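Local coordinates for L-glyceraldehyde 3-phosphate reductase (Clostridium beijerinckii, PDB 6HG6), which probably reduces aldehydes such as furfural and methylglyoxal with NADPH, as an aldo-keto reductase built on a TIM barrel, at residues A[28-33]-A[295-300]. Residues are numbered along the deposited sequence; the frame is centred on the assembly and turned at random.
Sequences ISFGLW and VLIGAS. With NDP (NADPH dihydro-nicotinamide-adenine-dinucleotide phosphate), chain B.
G31 N donates to I297 O at 2.8 Å. Two more backbone bonds follow. S29 N donates to V295 O, and S29 O takes the N-H of I297, each at 2.9 Å. This parallel ladder joins the first and last strands of the barrel, 28-31 and 294-297, and so closes its eight-stranded sheet.

I28, F30 and I297 share the face turned to the outer helices. I28 CG2 meets I297 CD1 at 3.8 Å. F30 has CG anti to its backbone N (chi1 -171°), which turns the ring toward 295-300, where A299 CB sits at its edge. On the inner face L296 CD1 touches S29 CB, while L296 CG packs on NDP O4D at 3.4 Å.

Beyond the ladder the two segments separate. A water bridges G31 O and the N-H of A299. NADPH lies at this end. W33 N donates to NDP O3D at 2.9 Å, and one face of the indole covers C5N of the nicotinamide. S300 OG donates to NDP O1X of the 2'-phosphate, also at 2.9 Å. The loops after the two paired strands thus reach the nicotinamide half and the 2'-phosphate, and the S300 bond is consistent with a preference for NADPH.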
loop_
_atom_site.group_PDB
_atom_site.type_symbol
_atom_site.label_atom_id
_atom_site.label_comp_id
_atom_site.label_asym_id
_atom_site.label_seq_id
_atom_site.Cartn_x
_atom_site.Cartn_y
_atom_site.Cartn_z
ATOM N N ILE A 28 -2.690 1.146 -9.272
ATOM C CA ILE A 28 -1.692 1.993 -8.556
ATOM C C ILE A 28 -2.416 2.702 -7.413
ATOM O O ILE A 28 -3.344 3.424 -7.697
ATOM C CB ILE A 28 -0.992 3.041 -9.466
ATOM C CG1 ILE A 28 -0.355 2.433 -10.712
ATOM C CG2 ILE A 28 0.040 3.795 -8.656
ATOM C CD1 ILE A 28 0.600 1.343 -10.372
ATOM N N SER A 29 -1.956 2.484 -6.183
ATOM C CA SER A 29 -2.410 3.169 -4.957
ATOM C C SER A 29 -1.305 4.116 -4.511
ATOM O O SER A 29 -0.098 3.822 -4.807
ATOM C CB SER A 29 -2.775 2.196 -3.870
ATOM O OG SER A 29 -3.869 1.366 -4.259
ATOM N N PHE A 30 -1.684 5.141 -3.744
ATOM C CA PHE A 30 -0.741 6.180 -3.315
ATOM C C PHE A 30 -0.571 6.103 -1.801
ATOM O O PHE A 30 -1.561 6.167 -1.067
ATOM C CB PHE A 30 -1.217 7.541 -3.804
ATOM C CG PHE A 30 -0.168 8.576 -3.578
ATOM C CD1 PHE A 30 0.984 8.568 -4.360
ATOM C CD2 PHE A 30 -0.276 9.463 -2.532
ATOM C CE1 PHE A 30 2.017 9.454 -4.095
ATOM C CE2 PHE A 30 0.754 10.368 -2.288
ATOM C CZ PHE A 30 1.866 10.377 -3.085
ATOM N N GLY A 31 0.673 6.004 -1.358
ATOM C CA GLY A 31 0.985 5.896 0.075
ATOM C C GLY A 31 1.602 7.158 0.623
ATOM O O GLY A 31 2.368 7.825 -0.115
ATOM N N LEU A 32 1.337 7.460 1.899
ATOM C CA LEU A 32 1.833 8.702 2.527
ATOM C C LEU A 32 2.941 8.400 3.543
ATOM O O LEU A 32 3.228 9.258 4.405
ATOM C CB LEU A 32 0.638 9.458 3.126
ATOM C CG LEU A 32 -0.195 10.266 2.145
ATOM C CD1 LEU A 32 -1.060 9.365 1.290
ATOM C CD2 LEU A 32 -1.095 11.225 2.929
ATOM N N TRP A 33 3.577 7.229 3.443
ATOM C CA TRP A 33 4.695 6.832 4.345
ATOM C C TRP A 33 5.773 7.906 4.370
ATOM O O TRP A 33 6.279 8.209 5.481
ATOM C CB TRP A 33 5.240 5.476 3.913
ATOM C CG TRP A 33 6.311 4.953 4.808
ATOM C CD1 TRP A 33 6.384 4.999 6.168
ATOM C CD2 TRP A 33 7.436 4.182 4.370
ATOM N NE1 TRP A 33 7.516 4.355 6.604
ATOM C CE2 TRP A 33 8.181 3.851 5.522
ATOM C CE3 TRP A 33 7.906 3.795 3.111
ATOM C CZ2 TRP A 33 9.370 3.119 5.438
ATOM C CZ3 TRP A 33 9.076 3.068 3.038
ATOM C CH2 TRP A 33 9.777 2.720 4.187
ATOM N N VAL A 295 -0.438 -2.028 -6.534
ATOM C CA VAL A 295 0.932 -1.701 -6.051
ATOM C C VAL A 295 0.860 -0.306 -5.424
ATOM O O VAL A 295 0.307 0.645 -6.045
ATOM C CB VAL A 295 1.976 -1.796 -7.163
ATOM C CG1 VAL A 295 1.666 -0.851 -8.303
ATOM C CG2 VAL A 295 3.370 -1.549 -6.602
ATOM N N LEU A 296 1.457 -0.206 -4.253
ATOM C CA LEU A 296 1.440 1.024 -3.462
ATOM C C LEU A 296 2.726 1.786 -3.716
ATOM O O LEU A 296 3.832 1.223 -3.492
ATOM C CB LEU A 296 1.207 0.466 -2.054
ATOM C CG LEU A 296 0.795 1.390 -0.958
ATOM C CD1 LEU A 296 -0.216 2.442 -1.361
ATOM C CD2 LEU A 296 0.347 0.547 0.201
ATOM N N ILE A 297 2.622 2.968 -4.336
ATOM C CA ILE A 297 3.774 3.857 -4.647
ATOM C C ILE A 297 3.834 5.040 -3.675
ATOM O O ILE A 297 2.826 5.401 -3.065
ATOM C CB ILE A 297 3.738 4.425 -6.082
ATOM C CG1 ILE A 297 2.593 5.436 -6.271
ATOM C CG2 ILE A 297 3.676 3.284 -7.075
ATOM C CD1 ILE A 297 2.635 6.269 -7.534
ATOM N N GLY A 298 4.998 5.668 -3.643
ATOM C CA GLY A 298 5.228 6.953 -2.974
ATOM C C GLY A 298 5.705 7.920 -4.016
ATOM O O GLY A 298 6.075 7.476 -5.105
ATOM N N ALA A 299 5.747 9.199 -3.705
ATOM C CA ALA A 299 6.299 10.232 -4.590
ATOM C C ALA A 299 6.694 11.457 -3.779
ATOM O O ALA A 299 6.063 11.699 -2.759
ATOM C CB ALA A 299 5.286 10.603 -5.625
ATOM N N SER A 300 7.732 12.166 -4.223
ATOM C CA SER A 300 8.140 13.490 -3.687
ATOM C C SER A 300 7.663 14.572 -4.657
ATOM O O SER A 300 7.574 15.744 -4.265
ATOM C CB SER A 300 9.645 13.581 -3.442
ATOM O OG SER A 300 10.375 13.219 -4.597
HETATM P PA NDP B . 8.161 2.836 -3.585
HETATM O O1A NDP B . 8.950 1.574 -3.481
HETATM O O2A NDP B . 7.170 3.125 -4.667
HETATM O O5B NDP B . 9.143 4.101 -3.422
HETATM C C5B NDP B . 8.595 5.443 -3.510
HETATM C C4B NDP B . 9.714 6.426 -3.732
HETATM O O4B NDP B . 10.441 6.020 -4.921
HETATM C C3B NDP B . 9.314 7.886 -3.986
HETATM O O3B NDP B . 9.176 8.654 -2.794
HETATM C C2B NDP B . 10.487 8.370 -4.828
HETATM O O2B NDP B . 11.566 8.630 -3.935
HETATM C C1B NDP B . 10.798 7.147 -5.684
HETATM N N9A NDP B . 10.071 7.055 -6.944
HETATM C C8A NDP B . 8.722 6.870 -7.121
HETATM N N7A NDP B . 8.369 6.768 -8.378
HETATM C C5A NDP B . 9.560 6.892 -9.079
HETATM C C6A NDP B . 9.857 6.867 -10.456
HETATM N N6A NDP B . 8.939 6.703 -11.405
HETATM N N1A NDP B . 11.158 7.010 -10.822
HETATM C C2A NDP B . 12.077 7.173 -9.859
HETATM N N3A NDP B . 11.915 7.204 -8.538
HETATM C C4A NDP B . 10.619 7.056 -8.206
HETATM O O3 NDP B . 7.259 2.949 -2.248
HETATM P PN NDP B . 7.544 3.252 -0.702
HETATM O O1N NDP B . 7.585 4.735 -0.546
HETATM O O2N NDP B . 8.665 2.415 -0.177
HETATM O O5D NDP B . 6.173 2.698 -0.057
HETATM C C5D NDP B . 4.927 3.072 -0.700
HETATM C C4D NDP B . 3.811 3.018 0.317
HETATM O O4D NDP B . 3.693 1.676 0.821
HETATM C C3D NDP B . 4.000 3.847 1.585
HETATM O O3D NDP B . 3.727 5.218 1.332
HETATM C C2D NDP B . 2.984 3.161 2.505
HETATM O O2D NDP B . 1.686 3.610 2.216
HETATM C C1D NDP B . 3.145 1.690 2.131
HETATM N N1N NDP B . 4.063 0.970 3.049
HETATM C C2N NDP B . 3.559 0.027 3.912
HETATM C C3N NDP B . 4.283 -0.472 4.960
HETATM C C7N NDP B . 3.652 -1.499 5.863
HETATM O O7N NDP B . 2.452 -1.810 5.735
HETATM N N7N NDP B . 4.429 -2.026 6.809
HETATM C C4N NDP B . 5.684 0.044 5.141
HETATM C C5N NDP B . 6.189 0.896 4.043
HETATM C C6N NDP B . 5.417 1.248 3.039
HETATM P P2B NDP B . 12.599 9.804 -4.343
HETATM O O1X NDP B . 11.968 10.878 -5.207
HETATM O O2X NDP B . 13.071 10.358 -3.008
HETATM O O3X NDP B . 13.684 9.030 -5.077
HETATM O O HOH W 1 4.648 9.285 -0.760
#